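Local coordinates for protein epidermin leader peptide processing serine protease EpiP (Staphylococcus aureus subsp. aureus, PDB 3QFH) that is a subtilisin-like serine protease that probably cleaves the leader peptide from the precursor of the lantibiotic epidermin, at residues I108-S114 with L433-K437; S237-L241 with D252-Y257. All coordinates share one frame; numbering follows the deposited sequence.

Contact 1: I108-S114 with L433-K437; sequences ITNNGAS and LDVYK
The amide of Asn110 lies stacked on one face of the Tyr436 ring, the two planes only 12° apart. Its ND2 rides toward the rim of the ring, 3.3 Å from Tyr436 CD2, while Asn110 CB adds an off-centre CH-pi contact to the same ring. Tyr436 reaches this place because CG stands anti to its backbone N (chi1 179°), which throws the ring off the helix start and across the turn. At the ring's edge, in its plane, comes Ser114 N, and Ala113 CB approaches CE1 obliquely. The other end of the Asn110 amide meets water: OD1 accepts from one molecule at 2.9 Å, whose link on to Asp434 OD1 is suspiciously short and so doubtful.

Asp434 is the N-cap of the helix; its OD2 takes Lys437 N at 3.2 Å, from well above the carboxylate plane. Beside it, Ile108 O receives Val435 N in the carbonyl plane at 2.8 Å and, weakly, Tyr436 N, so an outside carbonyl joins in covering the first turn. On the Leu433 side, Ile108 CD1 meets Leu433 CD2 at 4.0 Å and Val435 CG2 at 4.1 Å, the side chains slanting across one another.

The type I' turn Asn110 to Ala113, which follows helix 103-108, is thus laid against the start of helix 435-439. Ile108 and Leu433 both reach Lys388 of helix 382-400 and strand 338-341, and Val435 packs on Leu395 of that same helix.

Contact 2: S237-L241 with D252-Y257; sequences SYIIL and DEKVEY
The Tyr257 ring carries Leu241 CD1 on one face, nearly over its centre: the methyl sits 3.8 Å from the centroid, a clear CH-pi contact. At the edge, in the ring plane, lies Ile239 CG2, 3.9 Å from Tyr257 CD1. The two strand residues therefore meet one aromatic ring in different ways, face for Leu241 and rim for Ile239. With chi1 at -165°, Ile239 sends CG1 away from its own backbone N and carries CD1 to the helix backbone, 3.6 Å from Tyr257 N and against Tyr257 CB.

The second flat group, the Glu253 carboxylate, is met from above its plane, 44° out, by Ile240 N. That bond, Ile240 N to Glu253 OE1, is 3.0 Å long and nearly straight at 175°. The Ile239 side chain runs alongside that of Glu253, the two pointing opposite ways, with Ile239 CG1 3.3 Å from Glu253 OE1. In return Glu253 N donates to Ile240 O at 2.9 Å, so the NH and the CO of Ile240 are both taken by the same residue. Glu253 is also the N-cap of helix 254-269, and strand 302-306 pairs antiparallel with 237-241. This helix end also receives Asn77 of strand 73-78, which bonds to Val255 N and Glu256 OE1, consistent with the way a subtilase propeptide sheet packs on the protease domain. The other carboxylate oxygen, Glu253 OE2, makes a salt bridge to Arg295, whose charge probably steadies the ionised form of Glu253.

One residue earlier, Asp252 lays its carboxylate along the Leu241 backbone, OD2 3.6 Å from Leu241 CA; that oxygen pairs with Arg250 and accepts from Asp242 N. Asp252 OD1 takes a weak bond from Lys254 N.

From the N terminus, the chain runs through the propeptide-like region and helix 103-108 before it reaches 108-114, the first half of contact 1. It then lays down the first strands of the parallel sheet, up to 230-233. Strand 237-241 is followed after only ten residues by 252-257, so contact 2 closes a short local loop; the remaining strands come after it. Contact 1 closes at 433-437, near the C terminus, 318 residues separating it from 108-114, and contact 2 is nested inside that long loop. The two lie on opposite sides of the chain's centre, about 38 Å apart between centres: contact 1 joins the regions before and after the parallel sheet, contact 2 a two-stranded sheet and helix 254-269.

Contact 1: I108-S114 with L433-K437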
loop_
_atom_site.group_PDB
_atom_site.type_symbol
_atom_site.label_atom_id
_atom_site.label_comp_id
_atom_site.label_asym_id
_atom_site.label_seq_id
_atom_site.Cartn_x
_atom_site.Cartn_y
_atom_site.Cartn_z
ATOM N N ILE A 108 -11.459 4.925 -16.561
ATOM C CA ILE A 108 -11.954 5.544 -15.338
ATOM C C ILE A 108 -12.183 7.052 -15.417
ATOM O O ILE A 108 -12.739 7.621 -14.491
ATOM C CB ILE A 108 -11.044 5.189 -14.139
ATOM C CG1 ILE A 108 -9.690 5.911 -14.210
ATOM C CG2 ILE A 108 -10.858 3.677 -14.065
ATOM C CD1 ILE A 108 -8.759 5.637 -13.027
ATOM N N THR A 109 -11.790 7.688 -16.519
ATOM C CA THR A 109 -11.906 9.138 -16.660
ATOM C C THR A 109 -12.813 9.561 -17.812
ATOM O O THR A 109 -12.763 10.712 -18.236
ATOM C CB THR A 109 -10.520 9.765 -16.930
ATOM O OG1 THR A 109 -9.992 9.259 -18.166
ATOM C CG2 THR A 109 -9.547 9.464 -15.798
ATOM N N ASN A 110 -13.656 8.659 -18.309
ATOM C CA ASN A 110 -14.465 8.972 -19.494
ATOM C C ASN A 110 -13.564 9.440 -20.636
ATOM O O ASN A 110 -13.798 10.478 -21.244
ATOM C CB ASN A 110 -15.551 10.031 -19.201
ATOM C CG ASN A 110 -16.906 9.423 -18.849
ATOM O OD1 ASN A 110 -17.009 8.301 -18.346
ATOM N ND2 ASN A 110 -17.957 10.184 -19.106
ATOM N N ASN A 111 -12.514 8.676 -20.905
ATOM C CA ASN A 111 -11.576 9.000 -21.983
ATOM C C ASN A 111 -10.881 10.352 -21.816
ATOM O O ASN A 111 -10.638 11.072 -22.786
ATOM C CB ASN A 111 -12.266 8.885 -23.346
ATOM C CG ASN A 111 -12.715 7.450 -23.649
ATOM O OD1 ASN A 111 -12.065 6.482 -23.249
ATOM N ND2 ASN A 111 -13.819 7.317 -24.358
ATOM N N GLY A 112 -10.557 10.692 -20.574
ATOM C CA GLY A 112 -9.844 11.935 -20.308
ATOM C C GLY A 112 -10.719 13.135 -20.016
ATOM O O GLY A 112 -10.198 14.182 -19.619
ATOM N N ALA A 113 -12.035 13.004 -20.196
ATOM C CA ALA A 113 -12.949 14.124 -19.912
ATOM C C ALA A 113 -12.922 14.571 -18.446
ATOM O O ALA A 113 -13.139 15.736 -18.169
ATOM C CB ALA A 113 -14.383 13.793 -20.330
ATOM N N SER A 114 -12.644 13.664 -17.509
ATOM C CA SER A 114 -12.636 14.060 -16.108
ATOM C C SER A 114 -11.484 15.033 -15.752
ATOM O O SER A 114 -11.584 15.767 -14.749
ATOM C CB SER A 114 -12.646 12.856 -15.175
ATOM O OG SER A 114 -11.421 12.188 -15.178
ATOM N N LEU A 433 -13.958 1.755 -10.026
ATOM C CA LEU A 433 -13.695 3.190 -9.888
ATOM C C LEU A 433 -14.128 3.991 -11.139
ATOM O O LEU A 433 -13.841 3.575 -12.260
ATOM C CB LEU A 433 -12.182 3.355 -9.684
ATOM C CG LEU A 433 -11.590 4.761 -9.535
ATOM C CD1 LEU A 433 -12.188 5.509 -8.348
ATOM C CD2 LEU A 433 -10.064 4.657 -9.416
ATOM N N ASP A 434 -14.820 5.119 -10.941
ATOM C CA ASP A 434 -15.219 6.017 -12.051
ATOM C C ASP A 434 -14.981 7.466 -11.572
ATOM O O ASP A 434 -15.795 8.059 -10.851
ATOM C CB ASP A 434 -16.672 5.799 -12.482
ATOM C CG ASP A 434 -17.060 6.607 -13.751
ATOM O OD1 ASP A 434 -18.080 6.223 -14.394
ATOM O OD2 ASP A 434 -16.370 7.599 -14.121
ATOM N N VAL A 435 -13.831 7.995 -11.963
ATOM C CA VAL A 435 -13.381 9.309 -11.533
ATOM C C VAL A 435 -14.232 10.406 -12.134
ATOM O O VAL A 435 -14.483 11.436 -11.490
ATOM C CB VAL A 435 -11.869 9.490 -11.854
ATOM C CG1 VAL A 435 -11.386 10.902 -11.544
ATOM C CG2 VAL A 435 -11.056 8.437 -11.091
ATOM N N TYR A 436 -14.724 10.190 -13.348
ATOM C CA TYR A 436 -15.584 11.200 -13.966
ATOM C C TYR A 436 -16.836 11.405 -13.111
ATOM O O TYR A 436 -17.225 12.554 -12.815
ATOM C CB TYR A 436 -15.941 10.818 -15.385
ATOM C CG TYR A 436 -16.841 11.797 -16.068
ATOM C CD1 TYR A 436 -16.318 12.918 -16.703
ATOM C CD2 TYR A 436 -18.213 11.585 -16.120
ATOM C CE1 TYR A 436 -17.139 13.825 -17.349
ATOM C CE2 TYR A 436 -19.052 12.491 -16.759
ATOM C CZ TYR A 436 -18.506 13.605 -17.376
ATOM O OH TYR A 436 -19.323 14.493 -18.016
ATOM N N LYS A 437 -17.449 10.300 -12.696
ATOM C CA LYS A 437 -18.625 10.395 -11.832
ATOM C C LYS A 437 -18.296 11.066 -10.493
ATOM O O LYS A 437 -19.041 11.917 -10.032
ATOM C CB LYS A 437 -19.254 9.026 -11.563
ATOM C CG LYS A 437 -20.053 8.442 -12.731
ATOM C CD LYS A 437 -20.809 7.169 -12.301
ATOM C CE LYS A 437 -21.531 6.513 -13.476
ATOM N NZ LYS A 437 -22.619 7.370 -14.071
HETATM O O HOH W 1 -18.926 7.750 -16.206
#

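Contact 2: S237-L241 with D252-Y257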
loop_
_atom_site.group_PDB
_atom_site.type_symbol
_atom_site.label_atom_id
_atom_site.label_comp_id
_atom_site.label_asym_id
_atom_site.label_seq_id
_atom_site.Cartn_x
_atom_site.Cartn_y
_atom_site.Cartn_z
ATOM N N SER A 237 0.949 -9.010 2.803
ATOM C CA SER A 237 1.682 -10.077 3.432
ATOM C C SER A 237 0.680 -10.967 4.116
ATOM O O SER A 237 -0.371 -10.509 4.573
ATOM C CB SER A 237 2.658 -9.544 4.478
ATOM O OG SER A 237 1.945 -9.086 5.605
ATOM N N TYR A 238 0.996 -12.245 4.178
ATOM C CA TYR A 238 0.150 -13.175 4.861
ATOM C C TYR A 238 0.806 -13.346 6.205
ATOM O O TYR A 238 1.971 -13.751 6.295
ATOM C CB TYR A 238 0.024 -14.470 4.089
ATOM C CG TYR A 238 -0.672 -14.258 2.780
ATOM C CD1 TYR A 238 -2.055 -14.233 2.712
ATOM C CD2 TYR A 238 0.048 -14.051 1.612
ATOM C CE1 TYR A 238 -2.709 -14.023 1.521
ATOM C CE2 TYR A 238 -0.605 -13.846 0.404
ATOM C CZ TYR A 238 -1.990 -13.832 0.371
ATOM O OH TYR A 238 -2.660 -13.623 -0.812
ATOM N N ILE A 239 0.056 -13.014 7.245
ATOM C CA ILE A 239 0.570 -13.025 8.590
ATOM C C ILE A 239 -0.122 -14.101 9.417
ATOM O O ILE A 239 -1.311 -14.365 9.239
ATOM C CB ILE A 239 0.378 -11.614 9.210
ATOM C CG1 ILE A 239 1.219 -11.436 10.466
ATOM C CG2 ILE A 239 -1.107 -11.314 9.458
ATOM C CD1 ILE A 239 1.218 -10.021 10.968
ATOM N N ILE A 240 0.648 -14.738 10.297
ATOM C CA ILE A 240 0.131 -15.753 11.198
ATOM C C ILE A 240 -0.134 -15.117 12.559
ATOM O O ILE A 240 0.722 -14.413 13.100
ATOM C CB ILE A 240 1.141 -16.930 11.381
ATOM C CG1 ILE A 240 1.466 -17.582 10.034
ATOM C CG2 ILE A 240 0.583 -17.958 12.340
ATOM C CD1 ILE A 240 2.563 -18.620 10.093
ATOM N N LEU A 241 -1.332 -15.329 13.090
ATOM C CA LEU A 241 -1.675 -14.844 14.423
ATOM C C LEU A 241 -2.534 -15.898 15.078
ATOM O O LEU A 241 -3.315 -16.582 14.408
ATOM C CB LEU A 241 -2.393 -13.498 14.414
ATOM C CG LEU A 241 -3.805 -13.421 13.852
ATOM C CD1 LEU A 241 -4.457 -12.104 14.252
ATOM C CD2 LEU A 241 -3.773 -13.601 12.340
ATOM N N ASP A 252 3.642 -16.798 17.212
ATOM C CA ASP A 252 3.010 -16.255 16.017
ATOM C C ASP A 252 3.620 -14.878 15.685
ATOM O O ASP A 252 4.705 -14.557 16.169
ATOM C CB ASP A 252 1.495 -16.186 16.208
ATOM C CG ASP A 252 1.081 -15.262 17.352
ATOM O OD1 ASP A 252 1.958 -14.604 17.973
ATOM O OD2 ASP A 252 -0.133 -15.196 17.639
ATOM N N GLU A 253 2.933 -14.076 14.872
ATOM C CA GLU A 253 3.443 -12.762 14.467
ATOM C C GLU A 253 2.568 -11.632 15.018
ATOM O O GLU A 253 2.327 -10.612 14.383
ATOM C CB GLU A 253 3.584 -12.749 12.947
ATOM C CG GLU A 253 4.510 -13.914 12.505
ATOM C CD GLU A 253 4.459 -14.256 11.045
ATOM O OE1 GLU A 253 3.483 -13.899 10.356
ATOM O OE2 GLU A 253 5.409 -14.926 10.587
ATOM N N LYS A 254 2.143 -11.833 16.253
ATOM C CA LYS A 254 1.293 -10.907 16.966
ATOM C C LYS A 254 1.780 -9.466 17.018
ATOM O O LYS A 254 0.996 -8.530 16.769
ATOM C CB LYS A 254 1.129 -11.424 18.391
ATOM C CG LYS A 254 0.339 -10.542 19.346
ATOM C CD LYS A 254 -1.100 -10.414 18.957
ATOM C CE LYS A 254 -1.938 -9.856 20.121
ATOM N NZ LYS A 254 -3.321 -9.511 19.698
ATOM N N VAL A 255 3.048 -9.264 17.359
ATOM C CA VAL A 255 3.550 -7.894 17.515
ATOM C C VAL A 255 3.438 -7.087 16.229
ATOM O O VAL A 255 3.031 -5.920 16.257
ATOM C CB VAL A 255 4.970 -7.850 18.097
ATOM C CG1 VAL A 255 5.471 -6.421 18.168
ATOM C CG2 VAL A 255 4.960 -8.456 19.481
ATOM N N GLU A 256 3.763 -7.721 15.105
ATOM C CA GLU A 256 3.669 -7.080 13.817
ATOM C C GLU A 256 2.223 -6.774 13.478
ATOM O O GLU A 256 1.925 -5.714 12.965
ATOM C CB GLU A 256 4.265 -7.949 12.702
ATOM C CG GLU A 256 5.755 -7.867 12.540
ATOM C CD GLU A 256 6.564 -8.574 13.609
ATOM O OE1 GLU A 256 6.011 -9.411 14.378
ATOM O OE2 GLU A 256 7.786 -8.298 13.641
ATOM N N TYR A 257 1.336 -7.735 13.728
ATOM C CA TYR A 257 -0.086 -7.560 13.441
ATOM C C TYR A 257 -0.601 -6.317 14.178
ATOM O O TYR A 257 -1.189 -5.405 13.575
ATOM C CB TYR A 257 -0.888 -8.804 13.853
ATOM C CG TYR A 257 -2.337 -8.689 13.462
ATOM C CD1 TYR A 257 -2.797 -9.232 12.274
ATOM C CD2 TYR A 257 -3.240 -7.981 14.259
ATOM C CE1 TYR A 257 -4.131 -9.094 11.892
ATOM C CE2 TYR A 257 -4.566 -7.853 13.892
ATOM C CZ TYR A 257 -5.001 -8.409 12.703
ATOM O OH TYR A 257 -6.315 -8.271 12.327
#